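Local coordinates for protein PT26-6P (PDB 2WB7) that is of unknown function but is encoded by a mobile extrachromosomal element of a hyperthermophilic euryarchaeon and combines immunoglobulin-like domains with a helical domain, at residues K435-A448 with A494-K507. Residues are numbered along the deposited sequence; the frame is centred on the assembly and turned at random.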
ATOM      1  N   LYS A 435      -9.673   1.880 -34.473  1.00 40.82           N
ATOM      2  CA  LYS A 435      -8.265   1.782 -34.141  1.00 41.18           C
ATOM      3  C   LYS A 435      -8.010   0.585 -33.242  1.00 40.84           C
ATOM      4  O   LYS A 435      -7.038  -0.144 -33.433  1.00 40.59           O
ATOM      5  CB  LYS A 435      -7.778   3.043 -33.446  1.00 41.59           C
ATOM      6  CG  LYS A 435      -8.028   4.306 -34.231  1.00 45.15           C
ATOM      7  CD  LYS A 435      -7.080   5.429 -33.798  1.00 49.72           C
ATOM      8  CE  LYS A 435      -7.516   6.785 -34.382  1.00 51.95           C
ATOM      9  NZ  LYS A 435      -6.411   7.804 -34.292  1.00 52.60           N
ATOM     10  N   ALA A 436      -8.887   0.381 -32.263  1.00 40.43           N
ATOM     11  CA  ALA A 436      -8.724  -0.714 -31.320  1.00 40.70           C
ATOM     12  C   ALA A 436      -8.707  -2.061 -32.048  1.00 41.05           C
ATOM     13  O   ALA A 436      -7.864  -2.916 -31.776  1.00 41.00           O
ATOM     14  CB  ALA A 436      -9.822  -0.689 -30.257  1.00 40.38           C
ATOM     15  N   LYS A 437      -9.637  -2.236 -32.985  1.00 41.28           N
ATOM     16  CA  LYS A 437      -9.677  -3.445 -33.799  1.00 41.35           C
ATOM     17  C   LYS A 437      -8.441  -3.538 -34.700  1.00 40.83           C
ATOM     18  O   LYS A 437      -7.762  -4.562 -34.733  1.00 40.28           O
ATOM     19  CB  LYS A 437     -10.972  -3.489 -34.607  1.00 41.60           C
ATOM     20  CG  LYS A 437     -12.209  -3.581 -33.720  1.00 43.07           C
ATOM     21  CD  LYS A 437     -13.161  -4.622 -34.222  1.00 45.36           C
ATOM     22  CE  LYS A 437     -13.806  -4.153 -35.492  1.00 47.13           C
ATOM     23  NZ  LYS A 437     -15.052  -3.435 -35.137  1.00 49.57           N
ATOM     24  N   GLY A 438      -8.152  -2.451 -35.402  1.00 40.56           N
ATOM     25  CA  GLY A 438      -6.925  -2.331 -36.188  1.00 41.36           C
ATOM     26  C   GLY A 438      -5.620  -2.742 -35.496  1.00 41.86           C
ATOM     27  O   GLY A 438      -4.874  -3.571 -36.016  1.00 42.05           O
HETATM   28  N   MSE A 439      -5.323  -2.154 -34.335  1.00 42.16           N
HETATM   29  CA  MSE A 439      -4.126  -2.509 -33.563  1.00 41.77           C
HETATM   30  C   MSE A 439      -4.343  -3.778 -32.762  1.00 42.68           C
HETATM   31  O   MSE A 439      -3.554  -4.099 -31.886  1.00 42.87           O
HETATM   32  CB  MSE A 439      -3.762  -1.410 -32.570  1.00 40.95           C
HETATM   33  CG  MSE A 439      -3.733  -0.048 -33.135  1.00 37.71           C
HETATM   34 SE   MSE A 439      -2.151   0.154 -34.171  0.50 30.20          SE
HETATM   35  CE  MSE A 439      -0.859  -0.371 -32.843  1.00 32.34           C
ATOM     36  N   ASN A 440      -5.425  -4.491 -33.032  1.00 43.69           N
ATOM     37  CA  ASN A 440      -5.695  -5.712 -32.279  1.00 44.67           C
ATOM     38  C   ASN A 440      -5.430  -5.520 -30.773  1.00 44.70           C
ATOM     39  O   ASN A 440      -4.723  -6.298 -30.149  1.00 44.87           O
ATOM     40  CB  ASN A 440      -4.857  -6.874 -32.834  1.00 44.74           C
ATOM     41  CG  ASN A 440      -5.269  -8.223 -32.265  1.00 46.39           C
ATOM     42  OD1 ASN A 440      -6.421  -8.423 -31.838  1.00 47.14           O
ATOM     43  ND2 ASN A 440      -4.320  -9.164 -32.244  1.00 48.10           N
ATOM     44  N   ASN A 441      -5.997  -4.465 -30.204  1.00 45.14           N
ATOM     45  CA  ASN A 441      -5.936  -4.204 -28.770  1.00 45.35           C
ATOM     46  C   ASN A 441      -7.242  -4.635 -28.109  1.00 46.12           C
ATOM     47  O   ASN A 441      -8.249  -3.927 -28.195  1.00 45.99           O
ATOM     48  CB  ASN A 441      -5.705  -2.718 -28.550  1.00 44.95           C
ATOM     49  CG  ASN A 441      -5.503  -2.370 -27.108  1.00 44.50           C
ATOM     50  OD1 ASN A 441      -6.252  -2.809 -26.226  1.00 44.66           O
ATOM     51  ND2 ASN A 441      -4.492  -1.558 -26.850  1.00 43.41           N
ATOM     52  N   GLU A 442      -7.230  -5.796 -27.460  1.00 47.02           N
ATOM     53  CA  GLU A 442      -8.469  -6.385 -26.975  1.00 48.58           C
ATOM     54  C   GLU A 442      -9.204  -5.451 -26.021  1.00 48.35           C
ATOM     55  O   GLU A 442     -10.423  -5.281 -26.139  1.00 48.76           O
ATOM     56  CB  GLU A 442      -8.232  -7.747 -26.316  1.00 49.22           C
ATOM     57  CG  GLU A 442      -7.153  -8.610 -27.017  1.00 54.27           C
ATOM     58  CD  GLU A 442      -7.673  -9.436 -28.219  1.00 59.79           C
ATOM     59  OE1 GLU A 442      -8.523 -10.343 -28.001  1.00 61.19           O
ATOM     60  OE2 GLU A 442      -7.199  -9.197 -29.373  1.00 61.70           O
ATOM     61  N   ASN A 443      -8.478  -4.836 -25.088  1.00 47.95           N
ATOM     62  CA  ASN A 443      -9.123  -4.018 -24.052  1.00 47.37           C
ATOM     63  C   ASN A 443      -9.754  -2.760 -24.624  1.00 46.76           C
ATOM     64  O   ASN A 443     -10.906  -2.444 -24.324  1.00 46.53           O
ATOM     65  CB  ASN A 443      -8.145  -3.626 -22.950  1.00 47.65           C
ATOM     66  CG  ASN A 443      -7.308  -4.786 -22.477  1.00 48.69           C
ATOM     67  OD1 ASN A 443      -7.525  -5.313 -21.391  1.00 48.87           O
ATOM     68  ND2 ASN A 443      -6.343  -5.198 -23.302  1.00 49.95           N
ATOM     69  N   ALA A 444      -8.993  -2.040 -25.442  1.00 45.92           N
ATOM     70  CA  ALA A 444      -9.520  -0.857 -26.090  1.00 45.25           C
ATOM     71  C   ALA A 444     -10.793  -1.243 -26.838  1.00 45.13           C
ATOM     72  O   ALA A 444     -11.803  -0.568 -26.741  1.00 45.35           O
ATOM     73  CB  ALA A 444      -8.492  -0.259 -27.024  1.00 45.00           C
ATOM     74  N   ILE A 445     -10.753  -2.348 -27.569  1.00 44.99           N
ATOM     75  CA  ILE A 445     -11.950  -2.849 -28.235  1.00 44.70           C
ATOM     76  C   ILE A 445     -13.143  -2.960 -27.279  1.00 44.40           C
ATOM     77  O   ILE A 445     -14.239  -2.450 -27.557  1.00 44.50           O
ATOM     78  CB  ILE A 445     -11.687  -4.208 -28.916  1.00 44.81           C
ATOM     79  CG1 ILE A 445     -10.700  -4.012 -30.070  1.00 46.13           C
ATOM     80  CG2 ILE A 445     -12.982  -4.824 -29.419  1.00 43.46           C
ATOM     81  CD1 ILE A 445     -10.219  -5.300 -30.683  1.00 46.83           C
ATOM     82  N   GLU A 446     -12.941  -3.628 -26.156  1.00 43.37           N
ATOM     83  CA  GLU A 446     -14.019  -3.781 -25.218  1.00 42.92           C
ATOM     84  C   GLU A 446     -14.497  -2.450 -24.656  1.00 41.66           C
ATOM     85  O   GLU A 446     -15.690  -2.247 -24.462  1.00 41.33           O
ATOM     86  CB  GLU A 446     -13.592  -4.691 -24.093  1.00 43.47           C
ATOM     87  CG  GLU A 446     -13.313  -6.102 -24.550  1.00 47.85           C
ATOM     88  CD  GLU A 446     -13.587  -7.087 -23.441  1.00 53.36           C
ATOM     89  OE1 GLU A 446     -12.970  -8.186 -23.441  1.00 55.25           O
ATOM     90  OE2 GLU A 446     -14.418  -6.733 -22.559  1.00 55.03           O
ATOM     91  N   TYR A 447     -13.563  -1.542 -24.399  1.00 40.46           N
ATOM     92  CA  TYR A 447     -13.911  -0.248 -23.835  1.00 39.23           C
ATOM     93  C   TYR A 447     -14.699   0.572 -24.840  1.00 38.82           C
ATOM     94  O   TYR A 447     -15.812   1.042 -24.542  1.00 38.49           O
ATOM     95  CB  TYR A 447     -12.667   0.526 -23.397  1.00 39.04           C
ATOM     96  CG  TYR A 447     -11.859  -0.194 -22.346  1.00 38.50           C
ATOM     97  CD1 TYR A 447     -10.502   0.064 -22.182  1.00 38.54           C
ATOM     98  CD2 TYR A 447     -12.438  -1.173 -21.550  1.00 37.71           C
ATOM     99  CE1 TYR A 447      -9.760  -0.604 -21.231  1.00 36.93           C
ATOM    100  CE2 TYR A 447     -11.703  -1.848 -20.604  1.00 36.55           C
ATOM    101  CZ  TYR A 447     -10.365  -1.557 -20.453  1.00 36.54           C
ATOM    102  OH  TYR A 447      -9.626  -2.221 -19.515  1.00 38.09           O
ATOM    103  N   ALA A 448     -14.123   0.727 -26.029  1.00 37.98           N
ATOM    104  CA  ALA A 448     -14.757   1.513 -27.074  1.00 37.62           C
ATOM    105  C   ALA A 448     -16.170   0.993 -27.376  1.00 37.19           C
ATOM    106  O   ALA A 448     -17.107   1.772 -27.541  1.00 36.95           O
ATOM    107  CB  ALA A 448     -13.887   1.567 -28.327  1.00 37.75           C
ATOM    108  N   ALA A 494     -11.044   5.312 -21.200  1.00 30.08           N
ATOM    109  CA  ALA A 494     -10.377   4.024 -21.036  1.00 30.82           C
ATOM    110  C   ALA A 494      -9.754   3.516 -22.359  1.00 31.42           C
ATOM    111  O   ALA A 494      -8.550   3.179 -22.425  1.00 31.25           O
ATOM    112  CB  ALA A 494     -11.331   2.998 -20.451  1.00 30.26           C
ATOM    113  N   ALA A 495     -10.567   3.477 -23.414  1.00 31.43           N
ATOM    114  CA  ALA A 495     -10.072   3.048 -24.709  1.00 31.41           C
ATOM    115  C   ALA A 495      -8.862   3.870 -25.138  1.00 31.32           C
ATOM    116  O   ALA A 495      -7.862   3.328 -25.576  1.00 30.91           O
ATOM    117  CB  ALA A 495     -11.175   3.132 -25.743  1.00 31.57           C
ATOM    118  N   ARG A 496      -8.962   5.184 -24.984  1.00 32.06           N
ATOM    119  CA  ARG A 496      -7.898   6.095 -25.390  1.00 33.21           C
ATOM    120  C   ARG A 496      -6.596   5.832 -24.640  1.00 33.56           C
ATOM    121  O   ARG A 496      -5.511   5.856 -25.225  1.00 33.99           O
ATOM    122  CB  ARG A 496      -8.338   7.546 -25.191  1.00 33.53           C
ATOM    123  CG  ARG A 496      -7.290   8.593 -25.591  1.00 35.09           C
ATOM    124  CD  ARG A 496      -7.750  10.046 -25.324  1.00 38.55           C
ATOM    125  NE  ARG A 496      -8.060  10.298 -23.913  1.00 41.93           N
ATOM    126  CZ  ARG A 496      -7.206  10.820 -23.032  1.00 42.89           C
ATOM    127  NH1 ARG A 496      -5.980  11.162 -23.419  1.00 41.76           N
ATOM    128  NH2 ARG A 496      -7.582  10.996 -21.764  1.00 42.76           N
ATOM    129  N   LYS A 497      -6.711   5.562 -23.345  1.00 33.86           N
ATOM    130  CA  LYS A 497      -5.559   5.213 -22.538  1.00 33.71           C
ATOM    131  C   LYS A 497      -5.011   3.845 -22.912  1.00 34.17           C
ATOM    132  O   LYS A 497      -3.805   3.686 -23.078  1.00 33.95           O
ATOM    133  CB  LYS A 497      -5.927   5.265 -21.062  1.00 33.83           C
ATOM    134  CG  LYS A 497      -5.895   6.676 -20.518  1.00 33.34           C
ATOM    135  CD  LYS A 497      -6.811   6.885 -19.351  1.00 31.66           C
ATOM    136  CE  LYS A 497      -6.744   8.344 -18.927  1.00 32.39           C
ATOM    137  NZ  LYS A 497      -7.482   8.580 -17.660  1.00 32.92           N
ATOM    138  N   ALA A 498      -5.891   2.857 -23.051  1.00 34.66           N
ATOM    139  CA  ALA A 498      -5.460   1.521 -23.454  1.00 35.27           C
ATOM    140  C   ALA A 498      -4.641   1.591 -24.743  1.00 35.96           C
ATOM    141  O   ALA A 498      -3.515   1.113 -24.797  1.00 36.62           O
ATOM    142  CB  ALA A 498      -6.640   0.604 -23.619  1.00 34.95           C
ATOM    143  N   LEU A 499      -5.191   2.221 -25.771  1.00 36.62           N
ATOM    144  CA  LEU A 499      -4.492   2.387 -27.045  1.00 37.23           C
ATOM    145  C   LEU A 499      -3.137   3.091 -26.999  1.00 37.88           C
ATOM    146  O   LEU A 499      -2.343   2.919 -27.911  1.00 38.18           O
ATOM    147  CB  LEU A 499      -5.370   3.147 -28.030  1.00 37.27           C
ATOM    148  CG  LEU A 499      -6.555   2.391 -28.608  1.00 37.35           C
ATOM    149  CD1 LEU A 499      -7.409   3.371 -29.406  1.00 36.71           C
ATOM    150  CD2 LEU A 499      -6.067   1.209 -29.466  1.00 36.70           C
ATOM    151  N   ASN A 500      -2.870   3.908 -25.983  1.00 38.55           N
ATOM    152  CA  ASN A 500      -1.614   4.664 -25.967  1.00 39.18           C
ATOM    153  C   ASN A 500      -0.642   4.345 -24.857  1.00 39.60           C
ATOM    154  O   ASN A 500       0.194   5.179 -24.516  1.00 39.79           O
ATOM    155  CB  ASN A 500      -1.867   6.159 -25.967  1.00 39.28           C
ATOM    156  CG  ASN A 500      -2.615   6.599 -27.181  1.00 40.34           C
ATOM    157  OD1 ASN A 500      -3.782   6.253 -27.344  1.00 40.64           O
ATOM    158  ND2 ASN A 500      -1.945   7.350 -28.065  1.00 40.17           N
ATOM    159  N   GLY A 501      -0.739   3.146 -24.299  1.00 39.88           N
ATOM    160  CA  GLY A 501       0.290   2.686 -23.384  1.00 40.45           C
ATOM    161  C   GLY A 501       0.047   2.947 -21.913  1.00 40.95           C
ATOM    162  O   GLY A 501       0.986   2.942 -21.119  1.00 41.57           O
ATOM    163  N   ASP A 502      -1.203   3.158 -21.527  1.00 41.07           N
ATOM    164  CA  ASP A 502      -1.517   3.243 -20.118  1.00 41.41           C
ATOM    165  C   ASP A 502      -2.705   2.379 -19.795  1.00 41.57           C
ATOM    166  O   ASP A 502      -3.786   2.876 -19.509  1.00 41.82           O
ATOM    167  CB  ASP A 502      -1.799   4.681 -19.714  1.00 41.75           C
ATOM    168  CG  ASP A 502      -1.842   4.860 -18.216  1.00 41.90           C
ATOM    169  OD1 ASP A 502      -1.805   3.832 -17.508  1.00 42.37           O
ATOM    170  OD2 ASP A 502      -1.923   6.026 -17.750  1.00 42.65           O
ATOM    171  N   LEU A 503      -2.501   1.075 -19.828  1.00 41.92           N
ATOM    172  CA  LEU A 503      -3.584   0.143 -19.588  1.00 42.16           C
ATOM    173  C   LEU A 503      -4.007   0.122 -18.117  1.00 41.89           C
ATOM    174  O   LEU A 503      -5.156  -0.204 -17.794  1.00 41.87           O
ATOM    175  CB  LEU A 503      -3.169  -1.243 -20.062  1.00 42.40           C
ATOM    176  CG  LEU A 503      -4.166  -2.369 -19.831  1.00 44.74           C
ATOM    177  CD1 LEU A 503      -5.610  -2.023 -20.323  1.00 44.84           C
ATOM    178  CD2 LEU A 503      -3.610  -3.652 -20.484  1.00 46.72           C
ATOM    179  N   GLU A 504      -3.089   0.472 -17.221  1.00 41.46           N
ATOM    180  CA  GLU A 504      -3.423   0.488 -15.801  1.00 40.97           C
ATOM    181  C   GLU A 504      -4.491   1.523 -15.541  1.00 39.47           C
ATOM    182  O   GLU A 504      -5.549   1.204 -15.007  1.00 39.21           O
ATOM    183  CB  GLU A 504      -2.207   0.791 -14.941  1.00 41.74           C
ATOM    184  CG  GLU A 504      -1.022  -0.157 -15.160  1.00 47.05           C
ATOM    185  CD  GLU A 504       0.012   0.370 -16.188  1.00 53.88           C
ATOM    186  OE1 GLU A 504      -0.310   1.321 -16.955  1.00 54.72           O
ATOM    187  OE2 GLU A 504       1.146  -0.182 -16.230  1.00 57.20           O
ATOM    188  N   GLN A 505      -4.217   2.775 -15.908  1.00 37.86           N
ATOM    189  CA  GLN A 505      -5.204   3.831 -15.690  1.00 36.37           C
ATOM    190  C   GLN A 505      -6.495   3.581 -16.488  1.00 35.48           C
ATOM    191  O   GLN A 505      -7.589   3.959 -16.058  1.00 34.99           O
ATOM    192  CB  GLN A 505      -4.625   5.223 -15.960  1.00 36.12           C
ATOM    193  CG  GLN A 505      -5.511   6.335 -15.408  1.00 35.88           C
ATOM    194  CD  GLN A 505      -4.815   7.676 -15.324  1.00 36.36           C
ATOM    195  OE1 GLN A 505      -3.894   7.878 -14.516  1.00 34.60           O
ATOM    196  NE2 GLN A 505      -5.266   8.618 -16.149  1.00 37.15           N
ATOM    197  N   ALA A 506      -6.352   2.911 -17.631  1.00 34.49           N
ATOM    198  CA  ALA A 506      -7.480   2.483 -18.445  1.00 33.48           C
ATOM    199  C   ALA A 506      -8.419   1.584 -17.654  1.00 33.27           C
ATOM    200  O   ALA A 506      -9.638   1.656 -17.801  1.00 33.31           O
ATOM    201  CB  ALA A 506      -6.985   1.767 -19.662  1.00 33.17           C
ATOM    202  N   LYS A 507      -7.857   0.720 -16.823  1.00 33.02           N
ATOM    203  CA  LYS A 507      -8.681  -0.231 -16.090  1.00 32.89           C
ATOM    204  C   LYS A 507      -9.464   0.459 -14.986  1.00 32.30           C
ATOM    205  O   LYS A 507     -10.560   0.042 -14.611  1.00 31.37           O
ATOM    206  CB  LYS A 507      -7.826  -1.362 -15.530  1.00 33.33           C
ATOM    207  CG  LYS A 507      -7.234  -2.269 -16.593  1.00 35.28           C
ATOM    208  CD  LYS A 507      -6.317  -3.319 -15.955  1.00 39.43           C
ATOM    209  CE  LYS A 507      -6.413  -4.656 -16.690  1.00 41.71           C
ATOM    210  NZ  LYS A 507      -5.533  -5.683 -16.057  1.00 43.47           N
TER
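Tyr447 turns its CG anti to its own carbonyl carbon (chi1 -60°), which carries the ring over to Ala494, and Leu499 takes the same first torsion (chi1 -72°) to bring its branched end against Ala444. Both contacts lie at one end of the helical domain, where two helical hairpins, 408-438 with 442-465 and 471-499 with 503-523, pack side by side near their turns. Tyr447 is a knob in a hole lined by Ala494, Ala495, Ala498 and Ala506, so it spans both helices of the second hairpin. Its CD1 comes within 3.5 Å of Ala494 CB, its CE1 within 4.0 Å of Ala506 CB, and Leu503 CD1 sits at the ring edge, near its plane. Around it the seam is built of alanines: Ala444 CB meets Ala498 CB, and Ala448 CB meets Ala495 CB. Such small side chains allow the axes of the short segments 442-448 and 494-499, nearly antiparallel at 167°, to approach to 8.1 Å. Leu499 fills the end of the seam. Its CG lies 3.6 Å from Ala444 CB, while CD2 reaches Ala436 CA and CD1 reaches Lys435 CB, so one leucine touches both helices of the first hairpin. Between those helices, a Schellman motif with Asn440 at C-prime ends the first, and Asn441 N-caps the second. Asn441 OD1 accepts from Ala444 N at 3.0 Å, the donor standing above the carbonyl plane. In the other turn Asp502 is the N-cap, accepting from Gln505 N, while its OD2 is hydrogen-bonded to His354 of strand 350-364 and so ties the hairpin to the neighbouring beta domain. Beyond the hole, Tyr447 OH lies 3.8 Å from Lys507 CG.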